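Local coordinates for protein condensin complex subunit 3 (Schizosaccharomyces pombe, PDB 5OQR) that serves as a regulatory subunit of the condensin complex, which is required to convert interphase chromatin into mitotic-like condensed chromosomes, at residues Phe298-Trp303 / Leu339-Glu344; Leu312-Phe317 / Leu367-Ser372. All coordinates share one frame; numbering follows the deposited sequence.

Contact 1. Residues Phe298-Trp303 / Leu339-Glu344; sequences FPEQFW and LTYYIE
Tyr342 reaches from helix 336-348 across to the short helix 300-304 and lays its ring against Trp303. Its CG stands anti to the carbonyl carbon (chi1 -59°), which sends the ring out toward the other helix. From CG outward the phenol passes under Trp303 CB, which sits over the middle of the ring face, 3.4 Å from its centroid, as a CH-pi contact. Tyr342 CD2 and CE2 slide beneath the indole, Tyr342 CE2 coming to 3.5 Å from Trp303 CG. The five-membered ring of Trp303 and the phenol thus form an offset stack, nearly parallel, with planes at 6° and centroids 4.6 Å apart. On the far edge, CE1 lies near Glu300 OE1, which approaches in the plane of the ring. At the tip, Tyr342 OH donates a hydrogen bond to Glu300 OE2 at 2.6 Å, meeting it from above the carboxylate plane; a bend at chi2 (78°) turns the Glu300 carboxylate to this hydroxyl. The other indole face takes the edge of Phe302, whose CD2 lies over its centre. A water bridges the backbones, donating to Trp303 O and Tyr342 O. The contact joins helix 300-304 to helix 336-348 in the HEAT-type alpha-solenoid: Pro334 borders both Trp303 and Tyr342, Leu366 of helix 356-372 and Ala314 of helix 308-324 touch Trp303, and helix 378-394 packs on Thr340.

Contact 2. Residues Leu312-Phe317 / Leu367-Ser372; sequences LLARTF and LYIGLS
Ile369 O accepts two hydrogen bonds from Ser372, one from N and one from OG, both from the same face of the carbonyl plane, while the Ile369 side chain turns to helix 308-324. The two helices run nearly side by side in the same direction within a HEAT-type alpha-solenoid; their local axes approach to 9.4 Å at 18°. Ile369 CG1 stands anti to its carbonyl carbon and lies 3.7 Å from Arg315 CA, against the backbone, and Ile369 CD1 extends past Arg315 N toward the methyl of Ala314, 4.4 Å from its CB. Beside this apolar patch, Arg315 and Tyr368 run alongside each other in the same direction. The Arg315 chain bends at chi2 (-93°), its CG passing Tyr368 CB at 3.9 Å before the guanidinium settles flat over the ring. The stack is off-centre: Arg315 CZ is 4.2 Å from the Tyr368 centroid, a cation-pi contact, and the planes are 23° apart. Glu319 makes a salt bridge with Arg315 NE and Gln365 OE1 accepts from NH2, fixing the rotation of the group. A leucine in place of Arg315 would probably leave the Tyr368 face without its cation and Glu319 without its ionic mate. Over that face, Arg315 NH1 lies near the ring centre, while Arg315 NH2 comes to 3.6 Å from Tyr368 CD2.

In the fold
From the N terminus, the chain enters contact 1 with residues 298-303 and contact 2 with 312-317, on the consecutive helices 300-304 and 308-324. It then passes through helix 327-330 to reach 339-344 on helix 336-348, closing contact 1, whose segments are 36 residues apart at their nearest ends. Helix 356-372 follows, and 367-372 closes contact 2 across 50 residues. The segments alternate, so the two loops cross rather than nest. Their centres lie about 12 Å apart, and they touch directly: Phe298 packs on Phe317 and Ala314, and Leu339 on Gly370. Together they join helices 300-304 and 308-324 to helices 336-348 and 356-372.

Contact 1. Residues Phe298-Trp303 / Leu339-Glu344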
# COMPACT_ATOMS: atom_id res chain seq x y z
N PHE A 298 0.52 -32.51 17.04
CA PHE A 298 1.86 -32.16 17.53
C PHE A 298 2.30 -33.20 18.55
O PHE A 298 2.37 -32.91 19.76
CB PHE A 298 1.87 -30.76 18.12
CG PHE A 298 1.39 -29.70 17.18
CD1 PHE A 298 0.06 -29.32 17.17
CD2 PHE A 298 2.26 -29.09 16.30
CE1 PHE A 298 -0.39 -28.35 16.30
CE2 PHE A 298 1.82 -28.12 15.43
CZ PHE A 298 0.49 -27.75 15.43
N PRO A 299 2.59 -34.42 18.11
CA PRO A 299 3.12 -35.43 19.03
C PRO A 299 4.51 -35.06 19.51
O PRO A 299 5.13 -34.11 19.05
CB PRO A 299 3.13 -36.71 18.19
CG PRO A 299 3.24 -36.22 16.78
CD PRO A 299 2.48 -34.93 16.74
N GLU A 300 5.01 -35.85 20.47
CA GLU A 300 6.37 -35.66 20.96
C GLU A 300 7.37 -35.69 19.81
O GLU A 300 8.30 -34.88 19.77
CB GLU A 300 6.70 -36.73 22.00
CG GLU A 300 8.03 -36.53 22.72
CD GLU A 300 7.96 -35.48 23.81
OE1 GLU A 300 8.98 -35.25 24.49
OE2 GLU A 300 6.88 -34.87 23.98
N GLN A 301 7.18 -36.61 18.86
CA GLN A 301 8.04 -36.67 17.69
C GLN A 301 8.15 -35.32 17.01
O GLN A 301 9.23 -34.92 16.55
CB GLN A 301 7.51 -37.72 16.72
CG GLN A 301 8.28 -37.85 15.41
CD GLN A 301 7.43 -38.40 14.28
OE1 GLN A 301 6.22 -38.54 14.41
NE2 GLN A 301 8.07 -38.72 13.16
N PHE A 302 7.03 -34.60 16.91
CA PHE A 302 7.03 -33.31 16.22
C PHE A 302 8.04 -32.35 16.83
O PHE A 302 8.74 -31.63 16.12
CB PHE A 302 5.62 -32.71 16.26
CG PHE A 302 5.52 -31.34 15.64
CD1 PHE A 302 5.14 -31.19 14.32
CD2 PHE A 302 5.80 -30.21 16.39
CE1 PHE A 302 5.04 -29.94 13.76
CE2 PHE A 302 5.71 -28.96 15.83
CZ PHE A 302 5.33 -28.82 14.51
N TRP A 303 8.13 -32.33 18.16
CA TRP A 303 8.98 -31.37 18.85
C TRP A 303 10.44 -31.79 18.92
O TRP A 303 11.31 -30.94 19.15
CB TRP A 303 8.45 -31.14 20.26
CG TRP A 303 7.03 -30.68 20.26
CD1 TRP A 303 5.92 -31.45 20.40
CD2 TRP A 303 6.57 -29.33 20.07
NE1 TRP A 303 4.79 -30.67 20.32
CE2 TRP A 303 5.17 -29.37 20.12
CE3 TRP A 303 7.22 -28.11 19.87
CZ2 TRP A 303 4.39 -28.22 19.97
CZ3 TRP A 303 6.44 -26.97 19.73
CH2 TRP A 303 5.05 -27.03 19.78
N LEU A 339 8.22 -27.50 27.06
CA LEU A 339 8.75 -26.42 26.23
C LEU A 339 10.18 -26.08 26.63
O LEU A 339 11.07 -25.96 25.78
CB LEU A 339 7.85 -25.19 26.34
CG LEU A 339 8.23 -24.00 25.47
CD1 LEU A 339 7.91 -24.28 24.01
CD2 LEU A 339 7.51 -22.75 25.95
N THR A 340 10.42 -25.90 27.94
CA THR A 340 11.77 -25.68 28.42
C THR A 340 12.70 -26.79 27.94
O THR A 340 13.84 -26.53 27.55
CB THR A 340 11.79 -25.60 29.95
OG1 THR A 340 10.80 -24.65 30.39
CG2 THR A 340 13.15 -25.16 30.45
N TYR A 341 12.23 -28.03 27.97
CA TYR A 341 13.02 -29.15 27.49
C TYR A 341 13.27 -29.05 25.99
O TYR A 341 14.40 -29.24 25.53
CB TYR A 341 12.32 -30.46 27.85
CG TYR A 341 12.93 -31.70 27.25
CD1 TYR A 341 12.20 -32.49 26.37
CD2 TYR A 341 14.22 -32.10 27.56
CE1 TYR A 341 12.74 -33.63 25.81
CE2 TYR A 341 14.77 -33.23 27.01
CZ TYR A 341 14.03 -34.00 26.14
OH TYR A 341 14.57 -35.14 25.58
N TYR A 342 12.23 -28.72 25.21
CA TYR A 342 12.39 -28.61 23.77
C TYR A 342 13.38 -27.51 23.40
O TYR A 342 14.17 -27.66 22.47
CB TYR A 342 11.04 -28.35 23.10
CG TYR A 342 10.00 -29.42 23.34
CD1 TYR A 342 10.35 -30.75 23.44
CD2 TYR A 342 8.66 -29.08 23.47
CE1 TYR A 342 9.40 -31.73 23.66
CE2 TYR A 342 7.70 -30.04 23.68
CZ TYR A 342 8.08 -31.37 23.78
OH TYR A 342 7.12 -32.32 24.00
N ILE A 343 13.33 -26.39 24.12
CA ILE A 343 14.28 -25.31 23.88
C ILE A 343 15.70 -25.77 24.17
O ILE A 343 16.63 -25.46 23.43
CB ILE A 343 13.89 -24.07 24.71
CG1 ILE A 343 12.58 -23.48 24.20
CG2 ILE A 343 15.00 -23.01 24.67
CD1 ILE A 343 12.00 -22.37 25.07
N GLU A 344 15.88 -26.52 25.26
CA GLU A 344 17.23 -26.89 25.67
C GLU A 344 17.85 -27.91 24.73
O GLU A 344 19.06 -27.87 24.49
CB GLU A 344 17.22 -27.40 27.11
CG GLU A 344 16.90 -26.30 28.11
CD GLU A 344 17.67 -26.42 29.40
OE1 GLU A 344 17.17 -27.10 30.32
OE2 GLU A 344 18.78 -25.84 29.50
O HOH W 1 13.58 -30.05 20.90

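Contact 2. Residues Leu312-Phe317 / Leu367-Ser372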
# COMPACT_ATOMS: atom_id res chain seq x y z
N LEU A 312 7.79 -22.78 12.93
CA LEU A 312 6.96 -21.62 12.63
C LEU A 312 5.49 -21.99 12.59
O LEU A 312 4.63 -21.21 13.01
CB LEU A 312 7.39 -21.00 11.31
CG LEU A 312 6.65 -19.72 10.90
CD1 LEU A 312 7.08 -18.56 11.76
CD2 LEU A 312 6.88 -19.43 9.44
N LEU A 313 5.18 -23.18 12.09
CA LEU A 313 3.79 -23.62 12.02
C LEU A 313 3.18 -23.75 13.41
O LEU A 313 2.03 -23.36 13.63
CB LEU A 313 3.69 -24.95 11.27
CG LEU A 313 2.29 -25.56 11.19
CD1 LEU A 313 1.33 -24.63 10.46
CD2 LEU A 313 2.35 -26.91 10.51
N ALA A 314 3.93 -24.31 14.36
CA ALA A 314 3.42 -24.46 15.71
C ALA A 314 3.21 -23.10 16.38
O ALA A 314 2.20 -22.88 17.05
CB ALA A 314 4.36 -25.33 16.54
N ARG A 315 4.16 -22.18 16.20
CA ARG A 315 4.03 -20.86 16.80
C ARG A 315 2.84 -20.11 16.23
O ARG A 315 2.16 -19.37 16.95
CB ARG A 315 5.33 -20.07 16.59
CG ARG A 315 5.21 -18.57 16.85
CD ARG A 315 4.90 -17.81 15.56
NE ARG A 315 4.90 -16.36 15.76
CZ ARG A 315 5.86 -15.53 15.36
NH1 ARG A 315 5.75 -14.24 15.60
NH2 ARG A 315 6.92 -15.98 14.71
N THR A 316 2.57 -20.27 14.94
CA THR A 316 1.42 -19.60 14.33
C THR A 316 0.11 -20.27 14.73
O THR A 316 -0.87 -19.59 15.04
CB THR A 316 1.56 -19.59 12.81
OG1 THR A 316 2.84 -19.06 12.44
CG2 THR A 316 0.48 -18.73 12.18
N PHE A 317 0.08 -21.60 14.73
CA PHE A 317 -1.09 -22.33 15.20
C PHE A 317 -1.45 -21.90 16.62
O PHE A 317 -2.61 -21.64 16.93
CB PHE A 317 -0.81 -23.84 15.14
CG PHE A 317 -1.83 -24.68 15.85
CD1 PHE A 317 -2.93 -25.18 15.18
CD2 PHE A 317 -1.67 -25.00 17.19
CE1 PHE A 317 -3.86 -25.96 15.83
CE2 PHE A 317 -2.60 -25.77 17.84
CZ PHE A 317 -3.70 -26.26 17.16
N LEU A 367 10.41 -19.40 21.91
CA LEU A 367 10.29 -18.29 22.84
C LEU A 367 8.98 -17.54 22.63
O LEU A 367 8.36 -17.08 23.60
CB LEU A 367 11.48 -17.35 22.69
CG LEU A 367 12.82 -17.91 23.15
CD1 LEU A 367 13.97 -17.05 22.66
CD2 LEU A 367 12.85 -18.02 24.67
N TYR A 368 8.55 -17.39 21.38
CA TYR A 368 7.27 -16.74 21.11
C TYR A 368 6.12 -17.53 21.71
O TYR A 368 5.20 -16.94 22.30
CB TYR A 368 7.06 -16.57 19.60
CG TYR A 368 7.74 -15.36 19.01
CD1 TYR A 368 7.54 -14.10 19.55
CD2 TYR A 368 8.57 -15.47 17.91
CE1 TYR A 368 8.15 -12.98 19.02
CE2 TYR A 368 9.20 -14.37 17.37
CZ TYR A 368 8.98 -13.12 17.93
OH TYR A 368 9.60 -12.02 17.39
N ILE A 369 6.15 -18.85 21.57
CA ILE A 369 5.14 -19.68 22.22
C ILE A 369 5.18 -19.48 23.73
O ILE A 369 4.14 -19.42 24.39
CB ILE A 369 5.34 -21.16 21.84
CG1 ILE A 369 5.18 -21.34 20.33
CG2 ILE A 369 4.33 -22.04 22.58
CD1 ILE A 369 5.66 -22.67 19.82
N GLY A 370 6.38 -19.37 24.29
CA GLY A 370 6.51 -19.20 25.73
C GLY A 370 6.01 -17.85 26.20
O GLY A 370 5.38 -17.75 27.26
N LEU A 371 6.29 -16.80 25.44
CA LEU A 371 5.78 -15.48 25.77
C LEU A 371 4.26 -15.42 25.75
O LEU A 371 3.67 -14.57 26.41
CB LEU A 371 6.35 -14.43 24.81
CG LEU A 371 7.80 -14.02 25.08
CD1 LEU A 371 8.42 -13.39 23.85
CD2 LEU A 371 7.87 -13.07 26.25
N SER A 372 3.61 -16.32 25.01
CA SER A 372 2.16 -16.30 24.92
C SER A 372 1.49 -16.96 26.11
O SER A 372 0.35 -16.61 26.45
CB SER A 372 1.71 -17.00 23.63
OG SER A 372 1.96 -18.39 23.71